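Local coordinates for endoglucanase, glycoside hydrolase family 5 protein (Cytophaga hutchinsonii, PDB 5IHS), which probably hydrolyses internal beta-1,4-glucosidic bonds of cellulose as an endoglucanase and is probably among the periplasmic endoglucanases this bacterium needs to grow on crystalline cellulose, at residues Q65-W79 and A293-A305. Numbering follows the deposited sequence.
Sequences QYYNSDVVKWLRDDW and AIVPAASPYGGWA
Trp74 meets Trp304 in an offset edge-to-face pair, its pyrrole edge directed at the six-membered ring of Trp304, with the planes 84° apart and CD1 of Trp74 lying 3.7 Å from Trp304 CE3. With CG turned anti to the backbone N (chi1 -175°), the Trp74 indole lies flat against the backbone of Gly302 and Gly303: Gly303 N sits over the centre of one face, and Gly303 CA makes a CH-pi contact 3.5 Å from the centroid of the six-membered ring. Asp78 CB covers the opposite face. Trp79 crosses Trp304 at about a right angle, bringing its NE1 in the Trp304 plane to 3.7 Å from Trp304 CE3. One water ties the cluster together, accepting from NE1 of Trp74 and of Trp79 and donating to Asp78 OD2 and Trp304 O; Asp78 is also salt-bridged to Arg317. Replacing Trp74 by an alanine is likely to uncover Gly303, open a gap beside Trp304 and cost the water one of its donors.

At the other end hydrogen bonds join the packing. Asn68 caps helix 69-77 by accepting from Val71 N through OD1, while its ND2 gives a nearly straight bond (163°) to Pro300 O, 2.8 Å away. Tyr66 aims its hydroxyl at Ala298 O, OH to O 2.7 Å, and its ring edge faces Ser299 O, which in turn accepts from Trp304 NE1 at 2.8 Å, in the carbonyl plane. The Ile294 side chain comes head-on to that of Tyr66, its CD1 meeting CZ of the tyrosine. Gly302 has backbone angles that call for glycine, and a CB there would strike Trp74. The whole illustrates how, in a family 5 TIM barrel, the long loop after the eighth strand, 279-284, folds back onto the first barrel helix, 69-77, an aromatic cluster and a capped helix start joining the first and last beta-alpha units of the barrel.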
ATOM      1  N   GLN A  65       1.808 -18.041   1.239  1.00  9.44           N
ATOM      2  CA  GLN A  65       2.972 -18.693   0.654  1.00 10.32           C
ATOM      3  C   GLN A  65       3.893 -17.710  -0.064  1.00  9.60           C
ATOM      4  O   GLN A  65       5.059 -18.043  -0.286  1.00 10.65           O
ATOM      5  CB  GLN A  65       2.567 -19.841  -0.290  1.00 10.86           C
ATOM      6  CG  GLN A  65       1.840 -19.441  -1.568  1.00 11.94           C
ATOM      7  CD  GLN A  65       0.326 -19.374  -1.409  1.00 12.83           C
ATOM      8  OE1 GLN A  65      -0.188 -19.010  -0.351  1.00 12.87           O
ATOM      9  NE2 GLN A  65      -0.396 -19.709  -2.477  1.00 14.05           N
ATOM     10  N   TYR A  66       3.404 -16.527  -0.435  1.00  8.20           N
ATOM     11  CA  TYR A  66       4.217 -15.522  -1.123  1.00  7.92           C
ATOM     12  C   TYR A  66       4.867 -14.523  -0.170  1.00  7.94           C
ATOM     13  O   TYR A  66       5.601 -13.638  -0.629  1.00  8.15           O
ATOM     14  CB  TYR A  66       3.387 -14.779  -2.188  1.00  8.16           C
ATOM     15  CG  TYR A  66       2.906 -15.697  -3.289  1.00  8.80           C
ATOM     16  CD1 TYR A  66       3.783 -16.196  -4.245  1.00  8.61           C
ATOM     17  CD2 TYR A  66       1.580 -16.086  -3.363  1.00  9.80           C
ATOM     18  CE1 TYR A  66       3.347 -17.050  -5.247  1.00  9.25           C
ATOM     19  CE2 TYR A  66       1.136 -16.951  -4.353  1.00 10.09           C
ATOM     20  CZ  TYR A  66       2.019 -17.427  -5.297  1.00  9.44           C
ATOM     21  OH  TYR A  66       1.556 -18.297  -6.275  1.00 10.13           O
ATOM     22  N   TYR A  67       4.617 -14.650   1.137  1.00  7.60           N
ATOM     23  CA  TYR A  67       5.162 -13.723   2.140  1.00  7.84           C
ATOM     24  C   TYR A  67       6.564 -14.192   2.536  1.00  7.81           C
ATOM     25  O   TYR A  67       6.799 -14.717   3.626  1.00  9.30           O
ATOM     26  CB  TYR A  67       4.239 -13.635   3.360  1.00  7.77           C
ATOM     27  CG  TYR A  67       3.051 -12.730   3.158  1.00  6.93           C
ATOM     28  CD1 TYR A  67       2.064 -13.030   2.218  1.00  7.29           C
ATOM     29  CD2 TYR A  67       2.910 -11.567   3.908  1.00  7.07           C
ATOM     30  CE1 TYR A  67       0.993 -12.178   2.017  1.00  6.91           C
ATOM     31  CE2 TYR A  67       1.834 -10.716   3.712  1.00  7.38           C
ATOM     32  CZ  TYR A  67       0.884 -11.018   2.765  1.00  7.35           C
ATOM     33  OH  TYR A  67      -0.151 -10.137   2.584  1.00  7.81           O
ATOM     34  N   ASN A  68       7.519 -13.999   1.626  1.00  8.14           N
ATOM     35  CA  ASN A  68       8.851 -14.543   1.854  1.00  8.55           C
ATOM     36  C   ASN A  68       9.906 -13.691   1.158  1.00  8.57           C
ATOM     37  O   ASN A  68       9.617 -12.854   0.294  1.00  8.32           O
ATOM     38  CB  ASN A  68       8.938 -16.022   1.443  1.00  8.76           C
ATOM     39  CG  ASN A  68       8.805 -16.218  -0.044  1.00  8.78           C
ATOM     40  OD1 ASN A  68       9.677 -15.790  -0.805  1.00  8.95           O
ATOM     41  ND2 ASN A  68       7.724 -16.865  -0.479  1.00  9.79           N
ATOM     42  N   SER A  69      11.155 -13.909   1.574  1.00  8.85           N
ATOM     43  CA  SER A  69      12.249 -13.075   1.093  1.00  9.82           C
ATOM     44  C   SER A  69      12.577 -13.324  -0.373  1.00  9.09           C
ATOM     45  O   SER A  69      13.087 -12.417  -1.044  1.00  9.67           O
ATOM     46  CB  SER A  69      13.487 -13.253   1.973  1.00 13.50           C
ATOM     47  OG  SER A  69      13.883 -14.594   2.043  1.00 17.34           O
ATOM     48  N   ASP A  70      12.331 -14.535  -0.887  1.00  8.84           N
ATOM     49  CA  ASP A  70      12.577 -14.784  -2.308  1.00  9.64           C
ATOM     50  C   ASP A  70      11.659 -13.937  -3.181  1.00  8.81           C
ATOM     51  O   ASP A  70      12.102 -13.357  -4.178  1.00  8.84           O
ATOM     52  CB  ASP A  70      12.398 -16.270  -2.628  1.00 12.94           C
ATOM     53  CG  ASP A  70      13.443 -17.144  -1.965  1.00 19.11           C
ATOM     54  OD1 ASP A  70      14.621 -16.735  -1.878  1.00 21.61           O
ATOM     55  OD2 ASP A  70      13.093 -18.263  -1.536  1.00 22.40           O
ATOM     56  N   VAL A  71      10.380 -13.848  -2.814  1.00  8.47           N
ATOM     57  CA  VAL A  71       9.444 -12.986  -3.532  1.00  8.05           C
ATOM     58  C   VAL A  71       9.882 -11.528  -3.451  1.00  7.56           C
ATOM     59  O   VAL A  71       9.873 -10.814  -4.456  1.00  7.69           O
ATOM     60  CB  VAL A  71       8.009 -13.205  -3.016  1.00  8.46           C
ATOM     61  CG1 VAL A  71       7.059 -12.102  -3.478  1.00  8.67           C
ATOM     62  CG2 VAL A  71       7.509 -14.569  -3.473  1.00  9.41           C
ATOM     63  N   VAL A  72      10.233 -11.046  -2.257  1.00  7.62           N
ATOM     64  CA  VAL A  72      10.615  -9.638  -2.143  1.00  7.54           C
ATOM     65  C   VAL A  72      11.835  -9.337  -3.011  1.00  7.39           C
ATOM     66  O   VAL A  72      11.880  -8.315  -3.709  1.00  7.59           O
ATOM     67  CB  VAL A  72      10.824  -9.244  -0.671  1.00  7.86           C
ATOM     68  CG1 VAL A  72      11.398  -7.841  -0.565  1.00  9.00           C
ATOM     69  CG2 VAL A  72       9.500  -9.333   0.097  1.00  8.79           C
ATOM     70  N   LYS A  73      12.841 -10.216  -2.988  1.00  7.49           N
ATOM     71  CA  LYS A  73      14.030  -9.996  -3.813  1.00  7.86           C
ATOM     72  C   LYS A  73      13.677  -9.970  -5.294  1.00  7.70           C
ATOM     73  O   LYS A  73      14.182  -9.126  -6.045  1.00  7.99           O
ATOM     74  CB  LYS A  73      15.077 -11.071  -3.536  1.00  9.50           C
ATOM     75  CG  LYS A  73      16.385 -10.807  -4.259  1.00 12.06           C
ATOM     76  CD  LYS A  73      17.446 -11.822  -3.911  1.00 14.80           C
ATOM     77  CE  LYS A  73      18.731 -11.534  -4.661  1.00 18.42           C
ATOM     78  NZ  LYS A  73      19.722 -12.597  -4.396  1.00 21.00           N
ATOM     79  N   TRP A  74      12.818 -10.894  -5.734  1.00  7.27           N
ATOM     80  CA  TRP A  74      12.416 -10.952  -7.132  1.00  7.10           C
ATOM     81  C   TRP A  74      11.614  -9.717  -7.519  1.00  6.87           C
ATOM     82  O   TRP A  74      11.775  -9.181  -8.624  1.00  7.53           O
ATOM     83  CB  TRP A  74      11.618 -12.243  -7.384  1.00  8.03           C
ATOM     84  CG  TRP A  74      11.269 -12.452  -8.819  1.00  7.73           C
ATOM     85  CD1 TRP A  74      10.048 -12.304  -9.393  1.00  8.25           C
ATOM     86  CD2 TRP A  74      12.167 -12.814  -9.880  1.00  7.60           C
ATOM     87  NE1 TRP A  74      10.121 -12.562 -10.741  1.00  8.74           N
ATOM     88  CE2 TRP A  74      11.412 -12.872 -11.067  1.00  8.01           C
ATOM     89  CE3 TRP A  74      13.538 -13.100  -9.938  1.00  8.68           C
ATOM     90  CZ2 TRP A  74      11.971 -13.207 -12.297  1.00  8.75           C
ATOM     91  CZ3 TRP A  74      14.090 -13.437 -11.167  1.00  9.40           C
ATOM     92  CH2 TRP A  74      13.312 -13.484 -12.322  1.00  9.47           C
ATOM     93  N   LEU A  75      10.735  -9.254  -6.631  1.00  6.77           N
ATOM     94  CA  LEU A  75       9.994  -8.027  -6.914  1.00  7.20           C
ATOM     95  C   LEU A  75      10.932  -6.836  -7.089  1.00  7.05           C
ATOM     96  O   LEU A  75      10.700  -5.985  -7.948  1.00  7.96           O
ATOM     97  CB  LEU A  75       8.961  -7.756  -5.820  1.00  7.12           C
ATOM     98  CG  LEU A  75       7.772  -8.717  -5.802  1.00  8.26           C
ATOM     99  CD1 LEU A  75       6.908  -8.436  -4.587  1.00  9.46           C
ATOM    100  CD2 LEU A  75       6.951  -8.604  -7.078  1.00  8.71           C
ATOM    101  N   ARG A  76      11.994  -6.744  -6.286  1.00  7.19           N
ATOM    102  CA  ARG A  76      12.967  -5.673  -6.483  1.00  7.39           C
ATOM    103  C   ARG A  76      13.747  -5.869  -7.780  1.00  7.74           C
ATOM    104  O   ARG A  76      13.874  -4.942  -8.587  1.00  8.86           O
ATOM    105  CB  ARG A  76      13.944  -5.630  -5.311  1.00  7.83           C
ATOM    106  CG  ARG A  76      14.997  -4.524  -5.454  1.00  8.51           C
ATOM    107  CD  ARG A  76      16.105  -4.662  -4.433  1.00  9.12           C
ATOM    108  NE  ARG A  76      16.925  -5.814  -4.768  1.00  9.85           N
ATOM    109  CZ  ARG A  76      18.026  -6.177  -4.130  1.00 11.16           C
ATOM    110  NH1 ARG A  76      18.442  -5.500  -3.065  1.00 12.02           N
ATOM    111  NH2 ARG A  76      18.707  -7.229  -4.569  1.00 13.05           N
ATOM    112  N   ASP A  77      14.312  -7.064  -7.979  1.00  7.85           N
ATOM    113  CA  ASP A  77      15.288  -7.253  -9.048  1.00  9.03           C
ATOM    114  C   ASP A  77      14.637  -7.355 -10.421  1.00  8.74           C
ATOM    115  O   ASP A  77      15.186  -6.846 -11.402  1.00  9.74           O
ATOM    116  CB  ASP A  77      16.093  -8.531  -8.834  1.00 10.57           C
ATOM    117  CG  ASP A  77      17.033  -8.465  -7.648  1.00 13.32           C
ATOM    118  OD1 ASP A  77      17.291  -7.364  -7.112  1.00 14.40           O
ATOM    119  OD2 ASP A  77      17.535  -9.546  -7.266  1.00 15.37           O
ATOM    120  N   ASP A  78      13.499  -8.036 -10.522  1.00  7.88           N
ATOM    121  CA  ASP A  78      12.850  -8.261 -11.808  1.00  7.71           C
ATOM    122  C   ASP A  78      11.687  -7.312 -12.061  1.00  7.74           C
ATOM    123  O   ASP A  78      11.512  -6.842 -13.188  1.00  9.67           O
ATOM    124  CB  ASP A  78      12.363  -9.712 -11.920  1.00  8.47           C
ATOM    125  CG  ASP A  78      11.763 -10.009 -13.277  1.00  8.83           C
ATOM    126  OD1 ASP A  78      12.534 -10.082 -14.255  1.00 10.44           O
ATOM    127  OD2 ASP A  78      10.523 -10.126 -13.366  1.00  9.93           O
ATOM    128  N   TRP A  79      10.866  -7.041 -11.053  1.00  7.16           N
ATOM    129  CA  TRP A  79       9.749  -6.126 -11.231  1.00  7.77           C
ATOM    130  C   TRP A  79      10.130  -4.668 -10.975  1.00  7.94           C
ATOM    131  O   TRP A  79       9.334  -3.779 -11.281  1.00  9.84           O
ATOM    132  CB  TRP A  79       8.561  -6.522 -10.335  1.00  8.14           C
ATOM    133  CG  TRP A  79       7.857  -7.782 -10.770  1.00  7.63           C
ATOM    134  CD1 TRP A  79       8.426  -8.992 -11.051  1.00  8.44           C
ATOM    135  CD2 TRP A  79       6.452  -7.948 -10.972  1.00  7.72           C
ATOM    136  NE1 TRP A  79       7.466  -9.899 -11.419  1.00  8.52           N
ATOM    137  CE2 TRP A  79       6.244  -9.278 -11.389  1.00  8.07           C
ATOM    138  CE3 TRP A  79       5.354  -7.093 -10.865  1.00  8.42           C
ATOM    139  CZ2 TRP A  79       4.981  -9.772 -11.702  1.00  9.57           C
ATOM    140  CZ3 TRP A  79       4.103  -7.594 -11.178  1.00  9.85           C
ATOM    141  CH2 TRP A  79       3.936  -8.912 -11.596  1.00 10.11           C
ATOM    142  N   ALA A 293      -1.795 -11.087 -10.509  1.00  7.69           N
ATOM    143  CA  ALA A 293      -0.667 -10.771 -11.384  1.00  7.44           C
ATOM    144  C   ALA A 293      -0.000 -12.007 -11.981  1.00  7.24           C
ATOM    145  O   ALA A 293       0.712 -11.897 -12.990  1.00  7.91           O
ATOM    146  CB  ALA A 293       0.383  -9.989 -10.598  1.00  7.89           C
ATOM    147  N   ILE A 294      -0.177 -13.166 -11.351  1.00  7.55           N
ATOM    148  CA  ILE A 294       0.527 -14.383 -11.733  1.00  8.08           C
ATOM    149  C   ILE A 294      -0.489 -15.517 -11.865  1.00  7.74           C
ATOM    150  O   ILE A 294      -1.571 -15.478 -11.278  1.00  8.03           O
ATOM    151  CB  ILE A 294       1.675 -14.714 -10.742  1.00  8.58           C
ATOM    152  CG1 ILE A 294       1.121 -14.960  -9.332  1.00 10.13           C
ATOM    153  CG2 ILE A 294       2.721 -13.598 -10.766  1.00  9.34           C
ATOM    154  CD1 ILE A 294       2.190 -15.164  -8.239  1.00 10.90           C
ATOM    155  N   VAL A 295      -0.142 -16.518 -12.675  1.00  8.21           N
ATOM    156  CA  VAL A 295      -1.056 -17.614 -13.005  1.00  9.06           C
ATOM    157  C   VAL A 295      -1.186 -18.605 -11.853  1.00  9.16           C
ATOM    158  O   VAL A 295      -0.314 -18.670 -10.978  1.00  8.64           O
ATOM    159  CB  VAL A 295      -0.609 -18.351 -14.278  1.00 10.20           C
ATOM    160  CG1 VAL A 295      -0.545 -17.405 -15.454  1.00 11.07           C
ATOM    161  CG2 VAL A 295       0.731 -19.054 -14.069  1.00 10.77           C
ATOM    162  N   PRO A 296      -2.235 -19.429 -11.842  1.00  9.21           N
ATOM    163  CA  PRO A 296      -2.359 -20.461 -10.804  1.00  9.22           C
ATOM    164  C   PRO A 296      -1.101 -21.311 -10.702  1.00  8.53           C
ATOM    165  O   PRO A 296      -0.537 -21.748 -11.704  1.00  9.04           O
ATOM    166  CB  PRO A 296      -3.580 -21.264 -11.261  1.00 10.08           C
ATOM    167  CG  PRO A 296      -4.423 -20.223 -11.942  1.00 10.82           C
ATOM    168  CD  PRO A 296      -3.439 -19.369 -12.690  1.00 10.39           C
ATOM    169  N   ALA A 297      -0.658 -21.519  -9.460  1.00  9.16           N
ATOM    170  CA  ALA A 297       0.507 -22.324  -9.101  1.00 10.16           C
ATOM    171  C   ALA A 297       1.836 -21.640  -9.408  1.00  9.48           C
ATOM    172  O   ALA A 297       2.888 -22.271  -9.284  1.00 10.57           O
ATOM    173  CB  ALA A 297       0.478 -23.738  -9.697  1.00 10.82           C
ATOM    174  N   ALA A 298       1.833 -20.364  -9.782  1.00  9.57           N
ATOM    175  CA  ALA A 298       3.097 -19.668  -9.976  1.00  9.27           C
ATOM    176  C   ALA A 298       3.961 -19.795  -8.724  1.00  8.92           C
ATOM    177  O   ALA A 298       3.467 -19.702  -7.597  1.00  9.91           O
ATOM    178  CB  ALA A 298       2.837 -18.197 -10.295  1.00  9.97           C
ATOM    179  N   SER A 299       5.257 -19.995  -8.930  1.00  9.51           N
ATOM    180  CA  SER A 299       6.157 -20.404  -7.859  1.00  9.57           C
ATOM    181  C   SER A 299       6.080 -19.473  -6.650  1.00  9.40           C
ATOM    182  O   SER A 299       6.192 -18.247  -6.800  1.00  9.23           O
ATOM    183  CB  SER A 299       7.600 -20.411  -8.356  1.00 10.86           C
ATOM    184  OG  SER A 299       8.486 -20.684  -7.283  1.00 11.98           O
ATOM    185  N   PRO A 300       5.991 -20.021  -5.437  1.00 10.99           N
ATOM    186  CA  PRO A 300       6.109 -19.181  -4.239  1.00 11.55           C
ATOM    187  C   PRO A 300       7.486 -18.568  -4.044  1.00 11.98           C
ATOM    188  O   PRO A 300       7.644 -17.742  -3.136  1.00 14.22           O
ATOM    189  CB  PRO A 300       5.764 -20.149  -3.095  1.00 13.22           C
ATOM    190  CG  PRO A 300       5.095 -21.301  -3.728  1.00 15.20           C
ATOM    191  CD  PRO A 300       5.675 -21.419  -5.094  1.00 13.04           C
ATOM    192  N   TYR A 301       8.480 -18.923  -4.859  1.00 12.26           N
ATOM    193  CA  TYR A 301       9.822 -18.383  -4.731  1.00 14.08           C
ATOM    194  C   TYR A 301      10.107 -17.279  -5.731  1.00 12.97           C
ATOM    195  O   TYR A 301      11.238 -16.805  -5.792  1.00 14.30           O
ATOM    196  CB  TYR A 301      10.861 -19.488  -4.898  1.00 17.15           C
ATOM    197  CG  TYR A 301      10.662 -20.635  -3.954  1.00 19.12           C
ATOM    198  CD1 TYR A 301      10.976 -20.506  -2.614  1.00 20.03           C
ATOM    199  CD2 TYR A 301      10.156 -21.847  -4.399  1.00 19.93           C
ATOM    200  CE1 TYR A 301      10.791 -21.551  -1.740  1.00 19.90           C
ATOM    201  CE2 TYR A 301       9.969 -22.898  -3.534  1.00 20.24           C
ATOM    202  CZ  TYR A 301      10.289 -22.747  -2.208  1.00 20.05           C
ATOM    203  OH  TYR A 301      10.102 -23.794  -1.343  1.00 20.91           O
ATOM    204  N   GLY A 302       9.121 -16.844  -6.505  1.00 10.84           N
ATOM    205  CA  GLY A 302       9.391 -15.867  -7.542  1.00  9.88           C
ATOM    206  C   GLY A 302       9.946 -16.535  -8.789  1.00 10.51           C
ATOM    207  O   GLY A 302       9.715 -17.713  -9.042  1.00 11.47           O
ATOM    208  N   GLY A 303      10.691 -15.766  -9.575  1.00 10.15           N
ATOM    209  CA  GLY A 303      11.259 -16.286 -10.806  1.00 10.23           C
ATOM    210  C   GLY A 303      10.285 -16.413 -11.955  1.00 11.44           C
ATOM    211  O   GLY A 303      10.568 -17.134 -12.918  1.00 14.11           O
ATOM    212  N   TRP A 304       9.162 -15.706 -11.904  1.00 10.59           N
ATOM    213  CA  TRP A 304       8.066 -15.907 -12.845  1.00 10.62           C
ATOM    214  C   TRP A 304       8.454 -15.447 -14.244  1.00 10.81           C
ATOM    215  O   TRP A 304       8.827 -14.284 -14.455  1.00 12.06           O
ATOM    216  CB  TRP A 304       6.846 -15.140 -12.354  1.00  9.65           C
ATOM    217  CG  TRP A 304       6.524 -15.416 -10.919  1.00  9.14           C
ATOM    218  CD1 TRP A 304       6.338 -16.629 -10.336  1.00  9.64           C
ATOM    219  CD2 TRP A 304       6.361 -14.444  -9.889  1.00  8.18           C
ATOM    220  NE1 TRP A 304       6.075 -16.477  -8.996  1.00  9.47           N
ATOM    221  CE2 TRP A 304       6.069 -15.138  -8.700  1.00  8.63           C
ATOM    222  CE3 TRP A 304       6.425 -13.052  -9.861  1.00  8.68           C
ATOM    223  CZ2 TRP A 304       5.864 -14.477  -7.492  1.00  9.27           C
ATOM    224  CZ3 TRP A 304       6.220 -12.404  -8.667  1.00  9.64           C
ATOM    225  CH2 TRP A 304       5.925 -13.115  -7.505  1.00  9.87           C
ATOM    226  N   ALA A 305       8.359 -16.364 -15.198  1.00 10.11           N
ATOM    227  CA  ALA A 305       8.657 -16.076 -16.586  1.00 10.18           C
ATOM    228  C   ALA A 305       7.417 -15.488 -17.245  1.00 10.38           C
ATOM    229  O   ALA A 305       6.347 -15.392 -16.642  1.00 10.54           O
ATOM    230  CB  ALA A 305       9.131 -17.344 -17.292  1.00 10.80           C
TER
HETATM  231  O   HOH W   1       8.521 -12.001 -13.048  1.00  8.75           O